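Local coordinates for AOC_like domain-containing protein (Frankia sp. Cc1.17, PDB 7DVI), which catalyses exo-selective intermolecular Diels-Alder reactions on non-natural substrates and belongs to the allene oxide cyclase-like barrel family, at residues A[26-31]-A[143-148]; A[69-74]-A[84-89]. One frame throughout, in Å; residues are numbered along the deposited sequence.

Interaction 1: A[26-31]-A[143-148]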
loop_
_atom_site.group_PDB
_atom_site.type_symbol
_atom_site.label_atom_id
_atom_site.label_comp_id
_atom_site.label_asym_id
_atom_site.label_seq_id
_atom_site.Cartn_x
_atom_site.Cartn_y
_atom_site.Cartn_z
ATOM N N GLU A 26 0.422 5.333 20.981
ATOM C CA GLU A 26 -0.342 4.089 21.279
ATOM C C GLU A 26 -1.429 4.358 22.332
ATOM O O GLU A 26 -1.365 5.428 23.013
ATOM C CB GLU A 26 0.650 3.049 21.760
ATOM C CG GLU A 26 1.427 2.477 20.610
ATOM C CD GLU A 26 2.320 1.326 20.999
ATOM O OE1 GLU A 26 2.522 1.107 22.223
ATOM O OE2 GLU A 26 2.797 0.654 20.081
ATOM N N GLY A 27 -2.420 3.453 22.424
ATOM C CA GLY A 27 -3.574 3.589 23.342
ATOM C C GLY A 27 -4.366 4.819 23.021
ATOM O O GLY A 27 -4.927 5.473 23.945
ATOM N N ILE A 28 -4.444 5.142 21.729
ATOM C CA ILE A 28 -5.310 6.255 21.282
ATOM C C ILE A 28 -6.765 5.825 21.434
ATOM O O ILE A 28 -7.116 4.685 21.074
ATOM C CB ILE A 28 -4.996 6.695 19.844
ATOM C CG1 ILE A 28 -3.577 7.256 19.747
ATOM C CG2 ILE A 28 -6.066 7.654 19.347
ATOM C CD1 ILE A 28 -3.039 7.329 18.344
ATOM N N TRP A 29 -7.561 6.759 21.919
ATOM C CA TRP A 29 -9.025 6.679 22.068
ATOM C C TRP A 29 -9.539 7.620 20.980
ATOM O O TRP A 29 -9.183 8.822 21.013
ATOM C CB TRP A 29 -9.422 7.070 23.522
ATOM C CG TRP A 29 -10.887 7.045 23.839
ATOM C CD1 TRP A 29 -11.643 5.943 24.132
ATOM C CD2 TRP A 29 -11.780 8.176 23.935
ATOM N NE1 TRP A 29 -12.944 6.310 24.353
ATOM C CE2 TRP A 29 -13.059 7.670 24.246
ATOM C CE3 TRP A 29 -11.625 9.561 23.803
ATOM C CZ2 TRP A 29 -14.164 8.508 24.426
ATOM C CZ3 TRP A 29 -12.715 10.385 23.963
ATOM C CH2 TRP A 29 -13.972 9.863 24.268
ATOM N N GLU A 30 -10.330 7.103 20.042
ATOM C CA GLU A 30 -10.675 7.836 18.791
ATOM C C GLU A 30 -12.188 7.850 18.607
ATOM O O GLU A 30 -12.770 6.955 17.975
ATOM C CB GLU A 30 -9.924 7.218 17.598
ATOM C CG GLU A 30 -10.238 7.906 16.276
ATOM C CD GLU A 30 -9.446 7.440 15.053
ATOM O OE1 GLU A 30 -8.393 6.820 15.253
ATOM O OE2 GLU A 30 -9.971 7.636 13.891
ATOM N N PRO A 31 -12.886 8.857 19.179
ATOM C CA PRO A 31 -14.320 8.969 18.972
ATOM C C PRO A 31 -14.629 9.590 17.616
ATOM O O PRO A 31 -13.883 10.494 17.198
ATOM C CB PRO A 31 -14.765 9.915 20.101
ATOM C CG PRO A 31 -13.552 10.782 20.343
ATOM C CD PRO A 31 -12.393 9.822 20.176
ATOM N N VAL A 143 -13.012 4.024 18.716
ATOM C CA VAL A 143 -12.046 2.998 18.265
ATOM C C VAL A 143 -10.728 3.178 19.044
ATOM O O VAL A 143 -10.512 4.195 19.629
ATOM C CB VAL A 143 -12.036 3.256 16.746
ATOM C CG1 VAL A 143 -10.770 3.857 16.188
ATOM C CG2 VAL A 143 -12.602 2.116 15.959
ATOM N N GLU A 144 -9.921 2.161 19.162
ATOM C CA GLU A 144 -8.541 2.262 19.649
ATOM C C GLU A 144 -7.653 2.465 18.420
ATOM O O GLU A 144 -7.862 1.751 17.410
ATOM C CB GLU A 144 -8.146 0.965 20.327
ATOM C CG GLU A 144 -6.806 1.057 21.013
ATOM C CD GLU A 144 -6.349 -0.263 21.593
ATOM O OE1 GLU A 144 -7.134 -1.225 21.562
ATOM O OE2 GLU A 144 -5.186 -0.349 21.983
ATOM N N ALA A 145 -6.684 3.361 18.504
ATOM C CA ALA A 145 -5.773 3.625 17.366
ATOM C C ALA A 145 -4.308 3.634 17.837
ATOM O O ALA A 145 -4.009 3.627 19.072
ATOM C CB ALA A 145 -6.215 4.884 16.680
ATOM N N ARG A 146 -3.414 3.445 16.883
ATOM C CA ARG A 146 -1.965 3.623 17.085
ATOM C C ARG A 146 -1.356 4.204 15.811
ATOM O O ARG A 146 -1.895 3.995 14.665
ATOM C CB ARG A 146 -1.289 2.356 17.601
ATOM C CG ARG A 146 -1.142 1.211 16.623
ATOM C CD ARG A 146 -0.486 0.061 17.357
ATOM N NE ARG A 146 0.905 0.334 17.736
ATOM C CZ ARG A 146 1.944 0.241 16.915
ATOM N NH1 ARG A 146 3.155 0.482 17.376
ATOM N NH2 ARG A 146 1.783 -0.060 15.636
ATOM N N ILE A 147 -0.296 4.961 16.029
ATOM C CA ILE A 147 0.494 5.638 14.965
ATOM C C ILE A 147 1.954 5.341 15.243
ATOM O O ILE A 147 2.405 5.492 16.392
ATOM C CB ILE A 147 0.164 7.128 14.957
ATOM C CG1 ILE A 147 -1.319 7.354 14.685
ATOM C CG2 ILE A 147 1.040 7.871 13.969
ATOM C CD1 ILE A 147 -1.774 8.718 15.011
ATOM N N SER A 148 2.646 4.853 14.239
ATOM C CA SER A 148 4.045 4.430 14.382
ATOM C C SER A 148 4.807 4.821 13.110
ATOM O O SER A 148 4.524 4.243 12.058
ATOM C CB SER A 148 4.052 2.975 14.718
ATOM O OG SER A 148 5.360 2.506 14.857
HETATM O O HOH W 1 -2.744 0.858 20.893
#

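Interaction 2: A[69-74]-A[84-89]. With EDO (1,2-ethanediol), chain G; EDO (1,2-ethanediol), chain F; EDO (1,2-ethanediol), chain R.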
loop_
_atom_site.group_PDB
_atom_site.type_symbol
_atom_site.label_atom_id
_atom_site.label_comp_id
_atom_site.label_asym_id
_atom_site.label_seq_id
_atom_site.Cartn_x
_atom_site.Cartn_y
_atom_site.Cartn_z
ATOM N N GLY A 69 -11.271 11.781 6.674
ATOM C CA GLY A 69 -10.975 10.729 5.704
ATOM C C GLY A 69 -12.205 10.116 5.060
ATOM O O GLY A 69 -13.352 10.590 5.276
ATOM N N ARG A 70 -11.938 9.155 4.198
ATOM C CA ARG A 70 -13.048 8.453 3.495
ATOM C C ARG A 70 -12.623 7.024 3.230
ATOM O O ARG A 70 -11.386 6.666 3.369
ATOM C CB ARG A 70 -13.488 9.281 2.289
ATOM C CG ARG A 70 -12.479 9.393 1.148
ATOM C CD ARG A 70 -12.628 8.333 0.070
ATOM N NE ARG A 70 -13.727 8.705 -0.816
ATOM C CZ ARG A 70 -14.120 7.991 -1.868
ATOM N NH1 ARG A 70 -13.567 6.823 -2.116
ATOM N NH2 ARG A 70 -15.091 8.426 -2.649
ATOM N N TYR A 71 -13.587 6.209 2.794
ATOM C CA TYR A 71 -13.312 4.783 2.494
ATOM C C TYR A 71 -14.319 4.285 1.453
ATOM O O TYR A 71 -15.364 4.896 1.276
ATOM C CB TYR A 71 -13.264 3.977 3.784
ATOM C CG TYR A 71 -14.558 4.007 4.533
ATOM C CD1 TYR A 71 -14.886 5.076 5.361
ATOM C CD2 TYR A 71 -15.500 2.989 4.374
ATOM C CE1 TYR A 71 -16.102 5.111 6.037
ATOM C CE2 TYR A 71 -16.703 3.001 5.071
ATOM C CZ TYR A 71 -17.020 4.084 5.870
ATOM O OH TYR A 71 -18.205 4.112 6.543
ATOM N N GLU A 72 -13.954 3.222 0.757
ATOM C CA GLU A 72 -14.725 2.726 -0.401
ATOM C C GLU A 72 -14.583 1.219 -0.421
ATOM O O GLU A 72 -13.427 0.712 -0.338
ATOM C CB GLU A 72 -14.222 3.319 -1.702
ATOM C CG GLU A 72 -15.023 2.869 -2.899
ATOM C CD GLU A 72 -14.762 3.632 -4.168
ATOM O OE1 GLU A 72 -13.952 4.608 -4.129
ATOM O OE2 GLU A 72 -15.422 3.311 -5.184
ATOM N N ILE A 73 -15.727 0.522 -0.533
ATOM C CA ILE A 73 -15.692 -0.947 -0.765
ATOM C C ILE A 73 -15.177 -1.140 -2.179
ATOM O O ILE A 73 -15.822 -0.613 -3.113
ATOM C CB ILE A 73 -17.118 -1.557 -0.636
ATOM C CG1 ILE A 73 -17.819 -1.155 0.665
ATOM C CG2 ILE A 73 -17.028 -3.059 -0.826
ATOM C CD1 ILE A 73 -17.099 -1.565 1.929
ATOM N N ARG A 74 -14.085 -1.858 -2.400
ATOM C CA ARG A 74 -13.515 -1.838 -3.768
ATOM C C ARG A 74 -13.676 -3.197 -4.461
ATOM O O ARG A 74 -13.850 -3.230 -5.677
ATOM C CB ARG A 74 -12.040 -1.413 -3.727
ATOM C CG ARG A 74 -11.853 0.072 -3.451
ATOM C CD ARG A 74 -12.237 0.921 -4.647
ATOM N NE ARG A 74 -11.215 0.731 -5.662
ATOM C CZ ARG A 74 -9.992 1.291 -5.660
ATOM N NH1 ARG A 74 -9.629 2.197 -4.751
ATOM N NH2 ARG A 74 -9.125 0.910 -6.585
ATOM N N THR A 84 -11.387 -2.855 1.137
ATOM C CA THR A 84 -11.894 -1.500 1.389
ATOM C C THR A 84 -10.681 -0.547 1.385
ATOM O O THR A 84 -9.704 -0.822 2.122
ATOM C CB THR A 84 -12.672 -1.514 2.716
ATOM O OG1 THR A 84 -13.685 -2.522 2.643
ATOM C CG2 THR A 84 -13.364 -0.207 3.002
ATOM N N TYR A 85 -10.780 0.541 0.629
ATOM C CA TYR A 85 -9.667 1.512 0.473
ATOM C C TYR A 85 -9.975 2.757 1.268
ATOM O O TYR A 85 -10.969 3.433 0.953
ATOM C CB TYR A 85 -9.380 1.820 -0.988
ATOM C CG TYR A 85 -7.991 2.392 -1.173
ATOM C CD1 TYR A 85 -6.907 1.543 -1.265
ATOM C CD2 TYR A 85 -7.761 3.764 -1.131
ATOM C CE1 TYR A 85 -5.625 2.036 -1.408
ATOM C CE2 TYR A 85 -6.478 4.277 -1.290
ATOM C CZ TYR A 85 -5.413 3.403 -1.414
ATOM O OH TYR A 85 -4.133 3.869 -1.521
ATOM N N TYR A 86 -9.087 3.050 2.226
ATOM C CA TYR A 86 -9.160 4.199 3.148
ATOM C C TYR A 86 -8.095 5.242 2.739
ATOM O O TYR A 86 -6.960 4.885 2.316
ATOM C CB TYR A 86 -8.868 3.756 4.580
ATOM C CG TYR A 86 -9.961 2.977 5.235
ATOM C CD1 TYR A 86 -10.089 1.615 5.003
ATOM C CD2 TYR A 86 -10.846 3.584 6.122
ATOM C CE1 TYR A 86 -11.105 0.883 5.591
ATOM C CE2 TYR A 86 -11.841 2.836 6.755
ATOM C CZ TYR A 86 -11.994 1.500 6.450
ATOM O OH TYR A 86 -12.982 0.763 7.037
ATOM N N SER A 87 -8.480 6.497 2.830
ATOM C CA SER A 87 -7.595 7.672 2.658
ATOM C C SER A 87 -7.954 8.718 3.702
ATOM O O SER A 87 -9.165 9.096 3.751
ATOM C CB SER A 87 -7.740 8.248 1.290
ATOM O OG SER A 87 -6.621 9.039 0.989
ATOM N N GLU A 88 -6.953 9.225 4.417
ATOM C CA GLU A 88 -7.212 10.258 5.425
ATOM C C GLU A 88 -5.985 11.176 5.636
ATOM O O GLU A 88 -4.843 10.780 5.353
ATOM C CB GLU A 88 -7.606 9.613 6.751
ATOM C CG GLU A 88 -6.538 8.800 7.368
ATOM C CD GLU A 88 -7.015 7.886 8.465
ATOM O OE1 GLU A 88 -7.856 8.352 9.302
ATOM O OE2 GLU A 88 -6.436 6.775 8.551
ATOM N N ASP A 89 -6.260 12.287 6.282
ATOM C CA ASP A 89 -5.225 13.237 6.781
ATOM C C ASP A 89 -5.449 13.465 8.283
ATOM O O ASP A 89 -6.584 13.816 8.666
ATOM C CB ASP A 89 -5.286 14.487 5.940
ATOM C CG ASP A 89 -5.072 14.168 4.473
ATOM O OD1 ASP A 89 -3.967 13.741 4.143
ATOM O OD2 ASP A 89 -6.042 14.306 3.695
HETATM C C1 EDO G . -15.615 7.524 -6.221
HETATM O O1 EDO G . -16.108 7.014 -4.970
HETATM C C2 EDO G . -14.629 6.654 -6.967
HETATM O O2 EDO G . -13.526 6.087 -6.194
HETATM C C1 EDO F . -5.236 1.252 -5.143
HETATM O O1 EDO F . -5.580 0.937 -6.459
HETATM C C2 EDO F . -5.580 2.664 -4.878
HETATM O O2 EDO F . -6.920 2.933 -5.166
HETATM C C1 EDO R . -15.180 2.882 8.892
HETATM O O1 EDO R . -14.294 1.814 8.788
HETATM C C2 EDO R . -14.600 3.995 9.686
HETATM O O2 EDO R . -15.574 4.912 10.186
HETATM O O HOH W 2 -11.258 5.240 -0.971
#

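Interaction 1: A[26-31]-A[143-148]
Ile28 sets its CB 3.8 Å from CB of Ala145 at the seam where strands 22-37 and 143-150, the first and last of an antiparallel eight-stranded barrel, are joined. The closure illustrates how backbone bonds set a register while side chains pack on the faces. Here Ile28 and Ala145 exchange two hydrogen bonds, as do Glu30 and Val143, and Trp29 faces Glu144 between them as a non-hydrogen-bonded pair. On the face carrying Ile28, Ala145 and Glu30, the Ile28 side chain runs at about a right angle to that of Ile147, their CD1 methyls meeting at 3.8 Å; Leu56 and Leu64 add to this apolar cluster. Glu30 lies alongside Val143, both pointing the same way, with Glu30 CB 3.7 Å from Val143 CG1. Its CG is anti to the backbone N (chi1 179°) and the chain stays extended, which carries OE1 against the Ala145 methyl while OE2 forms a salt bridge with Arg132. At Gly27 the chain turns a corner, and a water bridges the seam on the other face: it accepts from Gly27 N at 3.0 Å and donates to Glu144 OE2 at 2.9 Å. Glu144 OE1 pairs instead with Arg135. Just before the corner, Glu26 lies beside Arg146, pointing the same way, carboxylate and guanidinium planes 59° apart. The bend in the arginine chain brings one edge of its guanidinium to the acid, leaving NH2 to reach Glu133. A single carboxylate oxygen takes both bonds of this side-on grip: Arg146 NH1 meets the anti lone pair of Glu26 OE2 at 2.7 Å, whereas Arg146 NE reaches the same Glu26 OE2 at 3.0 Å from 33° outside the carboxylate plane.

Interaction 2: A[69-74]-A[84-89]
Glu72 OE1, on the strand face that Glu72 shares with its partner Tyr85, is gripped by Arg70 and by a bound 1,2-ethanediol. Arg70 NH1 donates to Glu72 OE1 at 3.0 Å within a salt bridge; OE1 lies in the plane of the guanidinium, but NH1 approaches it on the anti side, 33° out of the carboxylate plane. O2 of the diol donates to Glu72 OE1 at 2.6 Å. The other diol oxygen accepts from Arg70 NH2, so the small molecule, probably from the crystallisation liquor, spans acid and base. A water accepting from Arg70 NH1 donates to Tyr85 O at 2.7 Å, tying this cluster to the opposite strand. The two strands form an antiparallel hairpin of the barrel wall, in which Arg70 pairs with Ser87 through two backbone bonds and Glu72 with Tyr85 through two, that from Glu72 N being weak. On the other face, Tyr71 and Tyr86 stand side by side. Tyr71 CB sits over the Tyr86 ring, 3.5 Å from its centroid, in a CH-pi contact. With Tyr71 CG lodged between backbone N and carbonyl carbon (chi1 61°), the rings end up nearly parallel, 19° apart, yet slid until they barely overlap. A second diol places C1 over the rim of one face of the Tyr71 ring, and Trp134 meets Tyr86 edge-to-face. Back on the face of Glu72 and Tyr85, toward the hairpin turn, Arg74 runs alongside Tyr85; a third diol accepts from Arg74 NH1 through O2 at 2.8 Å and lays C2 over the Tyr85 ring, whose OH bonds to Glu100.

In the fold
Both contacts belong to one closed antiparallel barrel, on opposite sides of the chain's centre, their own centres 18 Å apart and their nearest atoms about 5 Å apart without touching. Interaction 2 joins the neighbouring strands 63-76 and 82-92 of a local hairpin; interaction 1 joins the first and last strands, so the whole hairpin falls in the chain between 26-31 and 143-148. The pair illustrates how this barrel combines local hairpin pairing with a long-range closure between its first and last strands. Arg132, on strand 129-135, connects the two places, making salt bridges with Glu30 of interaction 1 and Glu88 of interaction 2, while Thr67 touches Glu30 and bonds to Glu88.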